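Putative uncharacterized protein F9E10.5 (PDB 3AG7) modulates chloroplast actin filaments for chloroplast photorelocation movement, a process that requires the co-chaperone activity of its auxilin-like J domain. Local coordinates at residues R58-H69 / F90-N101. Sequence-based numbering, arbitrary orientation.
Sequences RKSYQRALLILH and FELLQEAWDHFN
Tyr61 lies flat against Trp97 where the two long helices of the J domain, 54-68 and 80-100, pack as an antiparallel pair. Their segments cross at -152° with axes 11.0 Å apart, and the HPD sequence that defines J domains begins at His69, just past the first helix. The Tyr61 ring and the five-membered ring of Trp97 form an offset stack, planes 5° apart and centroids separated by 3.9 Å. Both side chains leave their helices with CG anti to the backbone N, which carries the two rings into the space between the axes.

Apolar packing continues toward His69. Leu93 CD1 meets Ala64 CB and presses tightly on Leu68 CD1, 3.3 Å away; Ile26 and Leu29 of helix 26-30 also touch Leu93. Phe90 receives Leu65 CD1 at its ring edge, 3.4 Å from CE1, while His69 CA lies over one face and Gln94 CG over the other.

At the opposite end polar groups close the interface. The extended Arg58 chain runs past the indole edge, with CG 3.6 Å from Trp97 CH2, and Phe100 CE2 sits over a guanidinium face. Arg58 NH2 donates to Asn101 OD1 (2.6 Å), and a water bridges that same oxygen to Arg58 NE. Asn101 ND2 lies 3.1 Å above the indole plane, on the face turned from Tyr61, and bonds weakly to Trp97 O.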
loop_
_atom_site.group_PDB
_atom_site.type_symbol
_atom_site.label_atom_id
_atom_site.label_comp_id
_atom_site.label_asym_id
_atom_site.label_seq_id
_atom_site.Cartn_x
_atom_site.Cartn_y
_atom_site.Cartn_z
ATOM N N ARG A 58 5.929 3.827 12.179
ATOM C CA ARG A 58 4.539 3.949 12.605
ATOM C C ARG A 58 3.848 5.146 12.006
ATOM O O ARG A 58 2.661 5.072 11.653
ATOM C CB ARG A 58 4.428 3.909 14.137
ATOM C CG ARG A 58 4.923 2.598 14.677
ATOM C CD ARG A 58 4.624 2.372 16.158
ATOM N NE ARG A 58 4.880 0.960 16.495
ATOM C CZ ARG A 58 6.063 0.481 16.877
ATOM N NH1 ARG A 58 7.106 1.298 17.041
ATOM N NH2 ARG A 58 6.209 -0.814 17.121
ATOM N N LYS A 59 4.570 6.263 11.885
ATOM C CA LYS A 59 3.972 7.414 11.265
ATOM C C LYS A 59 3.654 7.208 9.777
ATOM O O LYS A 59 2.550 7.567 9.281
ATOM C CB LYS A 59 4.859 8.626 11.459
ATOM C CG LYS A 59 4.185 9.855 10.910
ATOM C CD LYS A 59 4.828 11.072 11.485
ATOM C CE LYS A 59 3.867 11.753 12.434
ATOM N NZ LYS A 59 4.166 13.190 12.329
ATOM N N SER A 60 4.602 6.593 9.077
ATOM C CA SER A 60 4.441 6.348 7.652
ATOM C C SER A 60 3.341 5.301 7.428
ATOM O O SER A 60 2.533 5.390 6.500
ATOM C CB SER A 60 5.777 5.905 7.058
ATOM O OG SER A 60 6.637 7.014 6.848
ATOM N N TYR A 61 3.267 4.336 8.328
ATOM C CA TYR A 61 2.185 3.359 8.261
ATOM C C TYR A 61 0.825 4.015 8.447
ATOM O O TYR A 61 -0.103 3.795 7.668
ATOM C CB TYR A 61 2.377 2.302 9.331
ATOM C CG TYR A 61 1.285 1.270 9.310
ATOM C CD1 TYR A 61 1.164 0.389 8.256
ATOM C CD2 TYR A 61 0.385 1.171 10.358
ATOM C CE1 TYR A 61 0.153 -0.562 8.230
ATOM C CE2 TYR A 61 -0.629 0.182 10.351
ATOM C CZ TYR A 61 -0.740 -0.637 9.264
ATOM O OH TYR A 61 -1.710 -1.623 9.219
ATOM N N GLN A 62 0.726 4.901 9.427
ATOM C CA GLN A 62 -0.525 5.654 9.638
ATOM C C GLN A 62 -0.936 6.398 8.356
ATOM O O GLN A 62 -2.097 6.362 7.916
ATOM C CB GLN A 62 -0.326 6.646 10.795
ATOM C CG GLN A 62 -1.539 7.517 11.034
ATOM C CD GLN A 62 -1.200 8.702 11.872
ATOM O OE1 GLN A 62 -0.471 8.593 12.855
ATOM N NE2 GLN A 62 -1.808 9.821 11.540
ATOM N N ARG A 63 0.009 7.102 7.748
ATOM C CA ARG A 63 -0.282 7.812 6.517
ATOM C C ARG A 63 -0.809 6.904 5.425
ATOM O O ARG A 63 -1.733 7.296 4.712
ATOM C CB ARG A 63 0.923 8.626 6.062
ATOM C CG ARG A 63 1.243 9.729 7.052
ATOM C CD ARG A 63 1.939 10.882 6.332
ATOM N NE ARG A 63 2.313 11.967 7.243
ATOM C CZ ARG A 63 3.529 12.099 7.765
ATOM N NH1 ARG A 63 4.463 11.217 7.467
ATOM N NH2 ARG A 63 3.810 13.098 8.599
ATOM N N ALA A 64 -0.213 5.719 5.278
ATOM C CA ALA A 64 -0.679 4.735 4.290
ATOM C C ALA A 64 -2.088 4.229 4.630
ATOM O O ALA A 64 -2.918 4.070 3.744
ATOM C CB ALA A 64 0.310 3.533 4.161
ATOM N N LEU A 65 -2.354 3.958 5.898
ATOM C CA LEU A 65 -3.712 3.546 6.320
ATOM C C LEU A 65 -4.751 4.563 5.907
ATOM O O LEU A 65 -5.863 4.215 5.496
ATOM C CB LEU A 65 -3.789 3.472 7.842
ATOM C CG LEU A 65 -4.113 2.176 8.561
ATOM C CD1 LEU A 65 -3.394 1.003 7.907
ATOM C CD2 LEU A 65 -3.715 2.343 10.029
ATOM N N LEU A 66 -4.413 5.832 6.122
ATOM C CA LEU A 66 -5.386 6.894 5.929
ATOM C C LEU A 66 -5.718 7.067 4.470
ATOM O O LEU A 66 -6.757 7.684 4.141
ATOM C CB LEU A 66 -4.894 8.208 6.542
ATOM C CG LEU A 66 -4.828 8.178 8.068
ATOM C CD1 LEU A 66 -4.332 9.526 8.558
ATOM C CD2 LEU A 66 -6.177 7.822 8.724
ATOM N N ILE A 67 -4.837 6.570 3.600
ATOM C CA ILE A 67 -5.085 6.517 2.158
ATOM C C ILE A 67 -5.774 5.222 1.725
ATOM O O ILE A 67 -6.697 5.242 0.888
ATOM C CB ILE A 67 -3.782 6.707 1.345
ATOM C CG1 ILE A 67 -3.225 8.090 1.650
ATOM C CG2 ILE A 67 -4.011 6.461 -0.178
ATOM C CD1 ILE A 67 -1.844 8.402 1.041
ATOM N N LEU A 68 -5.300 4.105 2.249
ATOM C CA LEU A 68 -5.644 2.792 1.684
ATOM C C LEU A 68 -6.768 2.051 2.437
ATOM O O LEU A 68 -7.327 1.043 1.953
ATOM C CB LEU A 68 -4.384 1.916 1.635
ATOM C CG LEU A 68 -3.391 2.268 0.542
ATOM C CD1 LEU A 68 -2.141 1.417 0.769
ATOM C CD2 LEU A 68 -3.957 2.037 -0.871
ATOM N N HIS A 69 -7.104 2.528 3.631
ATOM C CA HIS A 69 -8.126 1.872 4.429
ATOM C C HIS A 69 -9.445 1.903 3.651
ATOM O O HIS A 69 -9.851 2.961 3.170
ATOM C CB HIS A 69 -8.267 2.578 5.798
ATOM C CG HIS A 69 -9.210 1.880 6.731
ATOM N ND1 HIS A 69 -8.811 1.258 7.900
ATOM C CD2 HIS A 69 -10.553 1.735 6.669
ATOM C CE1 HIS A 69 -9.875 0.747 8.502
ATOM N NE2 HIS A 69 -10.940 1.045 7.784
ATOM N N PHE A 90 -3.400 -3.048 0.650
ATOM C CA PHE A 90 -3.668 -2.941 2.077
ATOM C C PHE A 90 -3.437 -4.282 2.752
ATOM O O PHE A 90 -2.913 -4.320 3.846
ATOM C CB PHE A 90 -5.123 -2.488 2.285
ATOM C CG PHE A 90 -5.444 -2.143 3.696
ATOM C CD1 PHE A 90 -4.824 -1.062 4.317
ATOM C CD2 PHE A 90 -6.323 -2.905 4.420
ATOM C CE1 PHE A 90 -5.127 -0.736 5.610
ATOM C CE2 PHE A 90 -6.606 -2.579 5.764
ATOM C CZ PHE A 90 -6.003 -1.528 6.338
ATOM N N GLU A 91 -3.880 -5.369 2.121
ATOM C CA GLU A 91 -3.546 -6.729 2.636
ATOM C C GLU A 91 -2.044 -6.914 2.853
ATOM O O GLU A 91 -1.624 -7.420 3.910
ATOM C CB GLU A 91 -4.050 -7.824 1.698
ATOM C CG GLU A 91 -5.544 -7.950 1.663
ATOM C CD GLU A 91 -5.999 -9.069 0.716
ATOM O OE1 GLU A 91 -5.167 -9.604 -0.078
ATOM O OE2 GLU A 91 -7.193 -9.422 0.786
ATOM N N LEU A 92 -1.232 -6.486 1.876
ATOM C CA LEU A 92 0.234 -6.607 1.972
ATOM C C LEU A 92 0.755 -5.765 3.101
ATOM O O LEU A 92 1.568 -6.234 3.890
ATOM C CB LEU A 92 0.912 -6.215 0.665
ATOM C CG LEU A 92 0.662 -7.168 -0.509
ATOM C CD1 LEU A 92 0.898 -6.459 -1.833
ATOM C CD2 LEU A 92 1.520 -8.430 -0.398
ATOM N N LEU A 93 0.236 -4.542 3.210
ATOM C CA LEU A 93 0.680 -3.610 4.254
ATOM C C LEU A 93 0.371 -4.184 5.638
ATOM O O LEU A 93 1.236 -4.170 6.534
ATOM C CB LEU A 93 0.036 -2.230 4.063
ATOM C CG LEU A 93 0.664 -1.419 2.931
ATOM C CD1 LEU A 93 -0.016 -0.057 2.826
ATOM C CD2 LEU A 93 2.168 -1.184 3.126
ATOM N N GLN A 94 -0.841 -4.719 5.819
ATOM C CA GLN A 94 -1.209 -5.233 7.144
ATOM C C GLN A 94 -0.322 -6.393 7.571
ATOM O O GLN A 94 0.005 -6.530 8.750
ATOM C CB GLN A 94 -2.673 -5.670 7.164
ATOM C CG GLN A 94 -3.635 -4.544 7.122
ATOM C CD GLN A 94 -4.805 -4.786 8.055
ATOM O OE1 GLN A 94 -5.793 -5.423 7.683
ATOM N NE2 GLN A 94 -4.688 -4.285 9.295
ATOM N N GLU A 95 -0.019 -7.275 6.626
ATOM C CA GLU A 95 0.785 -8.480 6.892
ATOM C C GLU A 95 2.168 -7.988 7.286
ATOM O O GLU A 95 2.792 -8.537 8.197
ATOM C CB GLU A 95 0.839 -9.337 5.602
ATOM C CG GLU A 95 1.826 -10.567 5.598
ATOM C CD GLU A 95 2.351 -11.112 4.184
ATOM O OE1 GLU A 95 2.106 -10.580 3.023
ATOM O OE2 GLU A 95 3.087 -12.138 4.276
ATOM N N ALA A 96 2.650 -6.933 6.596
ATOM C CA ALA A 96 3.993 -6.436 6.895
ATOM C C ALA A 96 4.071 -5.681 8.212
ATOM O O ALA A 96 5.075 -5.782 8.926
ATOM C CB ALA A 96 4.519 -5.563 5.721
ATOM N N TRP A 97 3.018 -4.937 8.542
ATOM C CA TRP A 97 2.876 -4.246 9.834
ATOM C C TRP A 97 2.923 -5.218 11.006
ATOM O O TRP A 97 3.639 -5.019 12.010
ATOM C CB TRP A 97 1.536 -3.506 9.823
ATOM C CG TRP A 97 1.129 -2.852 11.128
ATOM C CD1 TRP A 97 0.049 -3.178 11.904
ATOM C CD2 TRP A 97 1.745 -1.717 11.764
ATOM N NE1 TRP A 97 -0.031 -2.336 12.991
ATOM C CE2 TRP A 97 0.985 -1.425 12.923
ATOM C CE3 TRP A 97 2.856 -0.913 11.464
ATOM C CZ2 TRP A 97 1.295 -0.361 13.779
ATOM C CZ3 TRP A 97 3.183 0.132 12.334
ATOM C CH2 TRP A 97 2.405 0.387 13.478
ATOM N N ASP A 98 2.231 -6.340 10.855
ATOM C CA ASP A 98 2.273 -7.312 11.933
ATOM C C ASP A 98 3.674 -7.923 12.127
ATOM O O ASP A 98 4.099 -8.129 13.248
ATOM C CB ASP A 98 1.212 -8.390 11.703
ATOM C CG ASP A 98 1.158 -9.363 12.847
ATOM O OD1 ASP A 98 0.464 -9.066 13.855
ATOM O OD2 ASP A 98 1.864 -10.377 12.753
ATOM N N HIS A 99 4.382 -8.202 11.031
ATOM C CA HIS A 99 5.775 -8.663 11.106
ATOM C C HIS A 99 6.705 -7.618 11.730
ATOM O O HIS A 99 7.508 -7.939 12.596
ATOM C CB HIS A 99 6.262 -9.043 9.697
ATOM C CG HIS A 99 7.665 -9.558 9.642
ATOM N ND1 HIS A 99 7.983 -10.875 9.913
ATOM C CD2 HIS A 99 8.821 -8.956 9.272
ATOM C CE1 HIS A 99 9.283 -11.051 9.743
ATOM N NE2 HIS A 99 9.813 -9.904 9.353
ATOM N N PHE A 100 6.587 -6.368 11.302
ATOM C CA PHE A 100 7.365 -5.266 11.879
ATOM C C PHE A 100 7.252 -5.222 13.409
ATOM O O PHE A 100 8.271 -5.050 14.124
ATOM C CB PHE A 100 6.917 -3.920 11.255
ATOM C CG PHE A 100 7.450 -2.701 11.975
ATOM C CD1 PHE A 100 8.802 -2.379 11.916
ATOM C CD2 PHE A 100 6.596 -1.897 12.768
ATOM C CE1 PHE A 100 9.297 -1.249 12.629
ATOM C CE2 PHE A 100 7.091 -0.811 13.499
ATOM C CZ PHE A 100 8.451 -0.496 13.433
ATOM N N ASN A 101 6.030 -5.345 13.912
ATOM C CA ASN A 101 5.760 -5.171 15.336
ATOM C C ASN A 101 6.200 -6.357 16.181
ATOM O O ASN A 101 6.136 -6.306 17.398
ATOM C CB ASN A 101 4.294 -4.834 15.592
ATOM C CG ASN A 101 3.988 -3.371 15.369
ATOM O OD1 ASN A 101 4.541 -2.497 16.044
ATOM N ND2 ASN A 101 3.155 -3.089 14.386
HETATM O O HOH W 1 2.642 -0.599 16.960
#